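Local coordinates for protein endosialidase (Enterobacteria phage phi92, PDB 4HIZ) that hydrolyses sialic acid polymers as a phage endosialidase, probably cleaving both alpha-2,8 and alpha-2,9 linkages of polysialic acid, at residues Arg187-Ile192 and Gly257-Phe262; His208-Gly213 and Asp239-Thr244. All blocks are in the same frame, centred on the assembly; numbering follows the deposited sequence. Where two conformers were deposited one is given.

Contact 1: Arg187-Ile192 and Gly257-Phe262; sequences RPTGGI and GTTWHF
G257 meets the T189 methyl at the start of the second segment, its C lying 3.8 Å from CG2. At T258 the backbone takes over: G190 N donates to T258 O at 2.8 Å, nearly straight at the hydrogen (161°). T259 faces T189 as the non-hydrogen-bonded pair of a single antiparallel bridge, their CA atoms 4.2 Å apart. Both threonines set OG1 beside their own backbone N, and the hydroxyls meet across the gap with T189 OG1 3.0 Å from T259 OG1; either may be the donor. T259 CG2 lies over the centre of one face of the R187 guanidinium, 3.5 Å from R187 CZ, for one of two deposited R187 conformers and so doubtful for the other. W260 N closes the bridge by donating to P188 O at 2.9 Å.

The W260 indole is the main side chain here. Its CG sits between backbone N and carbonyl carbon (chi1 50°), which folds the ring back over the first segment. P188 CG lies 3.7 Å from the centroid of the W260 six-membered ring, and I192 CD1 covers the other face at the same height, so the indole is clamped by two CH-pi contacts. Rotation in this slot is fixed by NE1, which donates to G190 O at 2.8 Å with the acceptor close to the ring plane. G190 is thus gripped through both its N-H and its carbonyl. H261 turns its ND1 to the Y185 hydroxyl.

H261 and F262 enter strand 261-264, between strands 185-186 and 215-219: H261 pairs with S219 and F262 with R186. The W260 and I192 side chains also rest on I203 of strand 200-204.

Contact 2: His208-Gly213 and Asp239-Thr244; sequences HGLKVG and DTFTVT. With EDO (1,2-ethanediol), chain K.
The H208 imidazole has 1,2-ethanediol over one face and the edge of F241 against the other, while L210 N, D239 C and T240 N lie around its rim. F241 completes a T-shaped pair, with ring centroids of H208 and F241 5.2 Å apart and planes at 64°; its CD1 makes the approach, 3.8 Å from H208 CD2. Over one face of F241, toward the rim, lies L210 CD1, 3.7 Å from the F241 ring centroid in a CH-pi contact. The two segments belong to the small antiparallel beta domain inserted in a blade of the propeller, where the loop 208-213 packs against strand 240-244 without pairing with it.

Both aromatic side chains take the first torsion that sets CG between backbone N and carbonyl carbon (chi1 54° for H208, 64° for F241), bringing the rings together from opposite segments. H208 ND1 accepts a bond from L210 N at 2.9 Å, spanning the bend at G209, where phi is positive. That bond implies a proton on NE2, which donates to N237 O and, only weakly, to T240 O, 3.4 Å from NE2. The imidazole is therefore held at both nitrogens.

D239 points away from the loop, with OD1 in a salt bridge to K207, and F241 continues the strand pairing through backbone bonds to I203. The diol, probably from the crystallisation liquor, accepts from the loop backbone: G209 N lies 2.9 Å from its O2.

How the contacts relate
Contact 2 is nested in the chain loop that contact 1 closes, and both reach the same antiparallel sheet, their centres about 15 Å apart. F262 of contact 1 is the bridge: its CE1 lies 3.8 Å from F241 CZ, and its CZ 3.9 Å from L210 CD1. The same ring makes an edge-to-face pair with F218, a residue of a glycan pocket seen in the structure. Contact 1 is the nearer to bound sialic acid, probably that of this pocket: the H261 side chain is about 7 Å from one, against about 14 Å for F241. H261 also packs on I499 of a second subunit, whereas contact 2 lies wholly within one chain.

Contact 1: Arg187-Ile192 and Gly257-Phe262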
loop_
_atom_site.group_PDB
_atom_site.type_symbol
_atom_site.label_atom_id
_atom_site.label_comp_id
_atom_site.label_asym_id
_atom_site.label_seq_id
_atom_site.Cartn_x
_atom_site.Cartn_y
_atom_site.Cartn_z
ATOM N N ARG A 187 -17.401 16.844 26.432
ATOM C CA ARG A 187 -18.314 17.935 26.125
ATOM C C ARG A 187 -19.030 18.376 27.408
ATOM O O ARG A 187 -20.153 17.955 27.674
ATOM C CB ARG A 187 -19.321 17.448 25.103
ATOM C CG ARG A 187 -20.186 18.561 24.522
ATOM C CD ARG A 187 -21.118 18.003 23.532
ATOM N NE ARG A 187 -22.119 18.994 23.142
ATOM C CZ ARG A 187 -23.413 18.930 23.468
ATOM N NH1 ARG A 187 -24.235 19.871 23.055
ATOM N NH2 ARG A 187 -23.890 17.927 24.197
ATOM N N PRO A 188 -18.361 19.203 28.231
ATOM C CA PRO A 188 -18.901 19.547 29.544
ATOM C C PRO A 188 -19.845 20.723 29.461
ATOM O O PRO A 188 -19.920 21.382 28.429
ATOM C CB PRO A 188 -17.641 19.937 30.362
ATOM C CG PRO A 188 -16.446 19.651 29.432
ATOM C CD PRO A 188 -17.003 19.732 28.053
ATOM N N THR A 189 -20.566 20.973 30.549
ATOM C CA THR A 189 -21.340 22.199 30.680
ATOM C C THR A 189 -20.869 22.961 31.917
ATOM O O THR A 189 -20.776 22.393 32.999
ATOM C CB THR A 189 -22.842 21.872 30.792
ATOM O OG1 THR A 189 -23.286 21.141 29.623
ATOM C CG2 THR A 189 -23.674 23.155 30.974
ATOM N N GLY A 190 -20.551 24.244 31.745
ATOM C CA GLY A 190 -20.088 25.067 32.859
ATOM C C GLY A 190 -18.723 24.649 33.363
ATOM O O GLY A 190 -17.952 23.939 32.685
ATOM N N GLY A 191 -18.399 25.106 34.563
ATOM C CA GLY A 191 -17.153 24.726 35.196
ATOM C C GLY A 191 -15.921 25.573 34.953
ATOM O O GLY A 191 -14.846 25.248 35.492
ATOM N N ILE A 192 -16.036 26.629 34.147
ATOM C CA ILE A 192 -14.876 27.500 33.914
ATOM C C ILE A 192 -15.089 28.854 34.567
ATOM O O ILE A 192 -16.060 29.559 34.228
ATOM C CB ILE A 192 -14.596 27.706 32.429
ATOM C CG1 ILE A 192 -14.366 26.336 31.747
ATOM C CG2 ILE A 192 -13.379 28.632 32.255
ATOM C CD1 ILE A 192 -14.121 26.430 30.201
ATOM N N GLY A 257 -23.859 26.999 32.478
ATOM C CA GLY A 257 -24.896 26.887 31.456
ATOM C C GLY A 257 -24.393 26.750 30.021
ATOM O O GLY A 257 -25.150 26.392 29.116
ATOM N N THR A 258 -23.115 27.023 29.799
ATOM C CA THR A 258 -22.545 26.898 28.459
ATOM C C THR A 258 -21.990 25.490 28.268
ATOM O O THR A 258 -21.222 25.002 29.100
ATOM C CB THR A 258 -21.411 27.915 28.256
ATOM O OG1 THR A 258 -21.943 29.250 28.332
ATOM C CG2 THR A 258 -20.689 27.685 26.910
ATOM N N THR A 259 -22.368 24.860 27.148
ATOM C CA THR A 259 -21.819 23.558 26.788
ATOM C C THR A 259 -20.629 23.788 25.861
ATOM O O THR A 259 -20.721 24.559 24.921
ATOM C CB THR A 259 -22.906 22.655 26.148
ATOM O OG1 THR A 259 -23.994 22.519 27.075
ATOM C CG2 THR A 259 -22.348 21.267 25.879
ATOM N N TRP A 260 -19.487 23.180 26.185
ATOM C CA TRP A 260 -18.251 23.471 25.453
ATOM C C TRP A 260 -17.506 22.175 25.113
ATOM O O TRP A 260 -18.032 21.086 25.330
ATOM C CB TRP A 260 -17.375 24.448 26.283
ATOM C CG TRP A 260 -17.141 24.058 27.748
ATOM C CD1 TRP A 260 -18.028 24.212 28.797
ATOM C CD2 TRP A 260 -15.929 23.525 28.326
ATOM N NE1 TRP A 260 -17.446 23.794 29.982
ATOM C CE2 TRP A 260 -16.168 23.358 29.720
ATOM C CE3 TRP A 260 -14.674 23.158 27.799
ATOM C CZ2 TRP A 260 -15.211 22.861 30.581
ATOM C CZ3 TRP A 260 -13.718 22.647 28.660
ATOM C CH2 TRP A 260 -13.992 22.493 30.042
ATOM N N HIS A 261 -16.299 22.316 24.581
ATOM C CA HIS A 261 -15.565 21.156 24.071
ATOM C C HIS A 261 -14.153 21.160 24.612
ATOM O O HIS A 261 -13.491 22.204 24.625
ATOM C CB HIS A 261 -15.469 21.223 22.537
ATOM C CG HIS A 261 -16.797 21.235 21.856
ATOM N ND1 HIS A 261 -17.593 20.111 21.762
ATOM C CD2 HIS A 261 -17.495 22.246 21.281
ATOM C CE1 HIS A 261 -18.719 20.428 21.138
ATOM N NE2 HIS A 261 -18.681 21.716 20.826
ATOM N N PHE A 262 -13.689 19.990 25.026
ATOM C CA PHE A 262 -12.338 19.833 25.550
ATOM C C PHE A 262 -11.669 18.619 24.928
ATOM O O PHE A 262 -12.298 17.566 24.794
ATOM C CB PHE A 262 -12.425 19.622 27.074
ATOM C CG PHE A 262 -11.083 19.412 27.737
ATOM C CD1 PHE A 262 -10.279 20.502 28.077
ATOM C CD2 PHE A 262 -10.612 18.132 27.978
ATOM C CE1 PHE A 262 -9.036 20.311 28.681
ATOM C CE2 PHE A 262 -9.346 17.925 28.566
ATOM C CZ PHE A 262 -8.573 19.021 28.923
#

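Contact 2: His208-Gly213 and Asp239-Thr244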
loop_
_atom_site.group_PDB
_atom_site.type_symbol
_atom_site.label_atom_id
_atom_site.label_comp_id
_atom_site.label_asym_id
_atom_site.label_seq_id
_atom_site.Cartn_x
_atom_site.Cartn_y
_atom_site.Cartn_z
ATOM N N HIS A 208 -9.911 14.318 35.479
ATOM C CA HIS A 208 -9.223 14.734 34.250
ATOM C C HIS A 208 -7.898 13.992 33.993
ATOM O O HIS A 208 -7.471 13.839 32.834
ATOM C CB HIS A 208 -9.030 16.261 34.251
ATOM C CG HIS A 208 -8.333 16.778 35.470
ATOM N ND1 HIS A 208 -6.967 16.665 35.646
ATOM C CD2 HIS A 208 -8.811 17.404 36.581
ATOM C CE1 HIS A 208 -6.635 17.202 36.814
ATOM N NE2 HIS A 208 -7.734 17.650 37.398
ATOM N N GLY A 209 -7.233 13.547 35.058
ATOM C CA GLY A 209 -5.986 12.815 34.920
ATOM C C GLY A 209 -4.826 13.648 34.423
ATOM O O GLY A 209 -3.795 13.103 34.056
ATOM N N LEU A 210 -4.974 14.969 34.400
ATOM C CA LEU A 210 -3.910 15.831 33.877
ATOM C C LEU A 210 -2.845 16.168 34.941
ATOM O O LEU A 210 -3.125 16.160 36.143
ATOM C CB LEU A 210 -4.495 17.140 33.319
ATOM C CG LEU A 210 -5.614 16.954 32.296
ATOM C CD1 LEU A 210 -6.363 18.278 32.027
ATOM C CD2 LEU A 210 -5.019 16.417 31.021
ATOM N N LYS A 211 -1.647 16.473 34.464
ATOM C CA LYS A 211 -0.553 16.962 35.286
ATOM C C LYS A 211 -0.083 18.293 34.747
ATOM O O LYS A 211 -0.366 18.643 33.592
ATOM C CB LYS A 211 0.606 15.963 35.283
ATOM C CG LYS A 211 0.274 14.657 36.011
ATOM C CD LYS A 211 1.384 13.632 35.856
ATOM C CE LYS A 211 1.157 12.445 36.818
ATOM N NZ LYS A 211 1.809 12.642 38.178
ATOM N N VAL A 212 0.600 19.062 35.587
ATOM C CA VAL A 212 1.187 20.308 35.126
ATOM C C VAL A 212 2.057 20.084 33.879
ATOM O O VAL A 212 2.893 19.147 33.833
ATOM C CB VAL A 212 2.048 20.928 36.237
ATOM C CG1 VAL A 212 2.794 22.145 35.708
ATOM C CG2 VAL A 212 1.163 21.309 37.425
ATOM N N GLY A 213 1.858 20.938 32.877
ATOM C CA GLY A 213 2.608 20.847 31.640
ATOM C C GLY A 213 1.873 20.066 30.570
ATOM O O GLY A 213 2.266 20.128 29.384
ATOM N N ASP A 239 -10.683 16.778 40.269
ATOM C CA ASP A 239 -11.665 17.271 39.306
ATOM C C ASP A 239 -11.423 18.693 38.829
ATOM O O ASP A 239 -12.287 19.257 38.140
ATOM C CB ASP A 239 -13.096 17.218 39.874
ATOM C CG ASP A 239 -13.507 15.835 40.319
ATOM O OD1 ASP A 239 -13.167 14.846 39.652
ATOM O OD2 ASP A 239 -14.186 15.743 41.360
ATOM N N THR A 240 -10.286 19.277 39.170
ATOM C CA THR A 240 -10.073 20.704 38.924
ATOM C C THR A 240 -8.619 21.010 38.574
ATOM O O THR A 240 -7.677 20.533 39.250
ATOM C CB THR A 240 -10.382 21.500 40.222
ATOM O OG1 THR A 240 -11.566 20.971 40.831
ATOM C CG2 THR A 240 -10.571 22.979 39.913
ATOM N N PHE A 241 -8.422 21.833 37.551
ATOM C CA PHE A 241 -7.077 22.289 37.224
ATOM C C PHE A 241 -7.128 23.730 36.784
ATOM O O PHE A 241 -8.205 24.304 36.680
ATOM C CB PHE A 241 -6.410 21.392 36.146
ATOM C CG PHE A 241 -7.102 21.411 34.790
ATOM C CD1 PHE A 241 -8.215 20.606 34.556
ATOM C CD2 PHE A 241 -6.631 22.229 33.759
ATOM C CE1 PHE A 241 -8.861 20.601 33.304
ATOM C CE2 PHE A 241 -7.268 22.237 32.485
ATOM C CZ PHE A 241 -8.383 21.436 32.261
ATOM N N THR A 242 -5.974 24.318 36.503
ATOM C CA THR A 242 -5.991 25.679 35.967
ATOM C C THR A 242 -5.158 25.784 34.690
ATOM O O THR A 242 -4.288 24.944 34.409
ATOM C CB THR A 242 -5.418 26.718 36.966
ATOM O OG1 THR A 242 -4.005 26.487 37.137
ATOM C CG2 THR A 242 -6.189 26.681 38.332
ATOM N N VAL A 243 -5.415 26.857 33.957
ATOM C CA VAL A 243 -4.611 27.248 32.801
ATOM C C VAL A 243 -4.315 28.743 32.959
ATOM O O VAL A 243 -5.068 29.482 33.643
ATOM C CB VAL A 243 -5.319 26.941 31.434
ATOM C CG1 VAL A 243 -5.561 25.434 31.296
ATOM C CG2 VAL A 243 -6.656 27.705 31.276
ATOM N N THR A 244 -3.231 29.190 32.350
ATOM C CA THR A 244 -2.873 30.602 32.408
ATOM C C THR A 244 -3.258 31.361 31.138
ATOM O O THR A 244 -2.928 30.935 30.037
ATOM C CB THR A 244 -1.368 30.746 32.622
ATOM O OG1 THR A 244 -1.007 30.063 33.821
ATOM C CG2 THR A 244 -0.966 32.219 32.770
HETATM C C1 EDO K . -5.774 13.320 39.352
HETATM O O1 EDO K . -6.663 12.904 40.398
HETATM C C2 EDO K . -6.444 14.342 38.444
HETATM O O2 EDO K . -7.683 13.861 37.880
#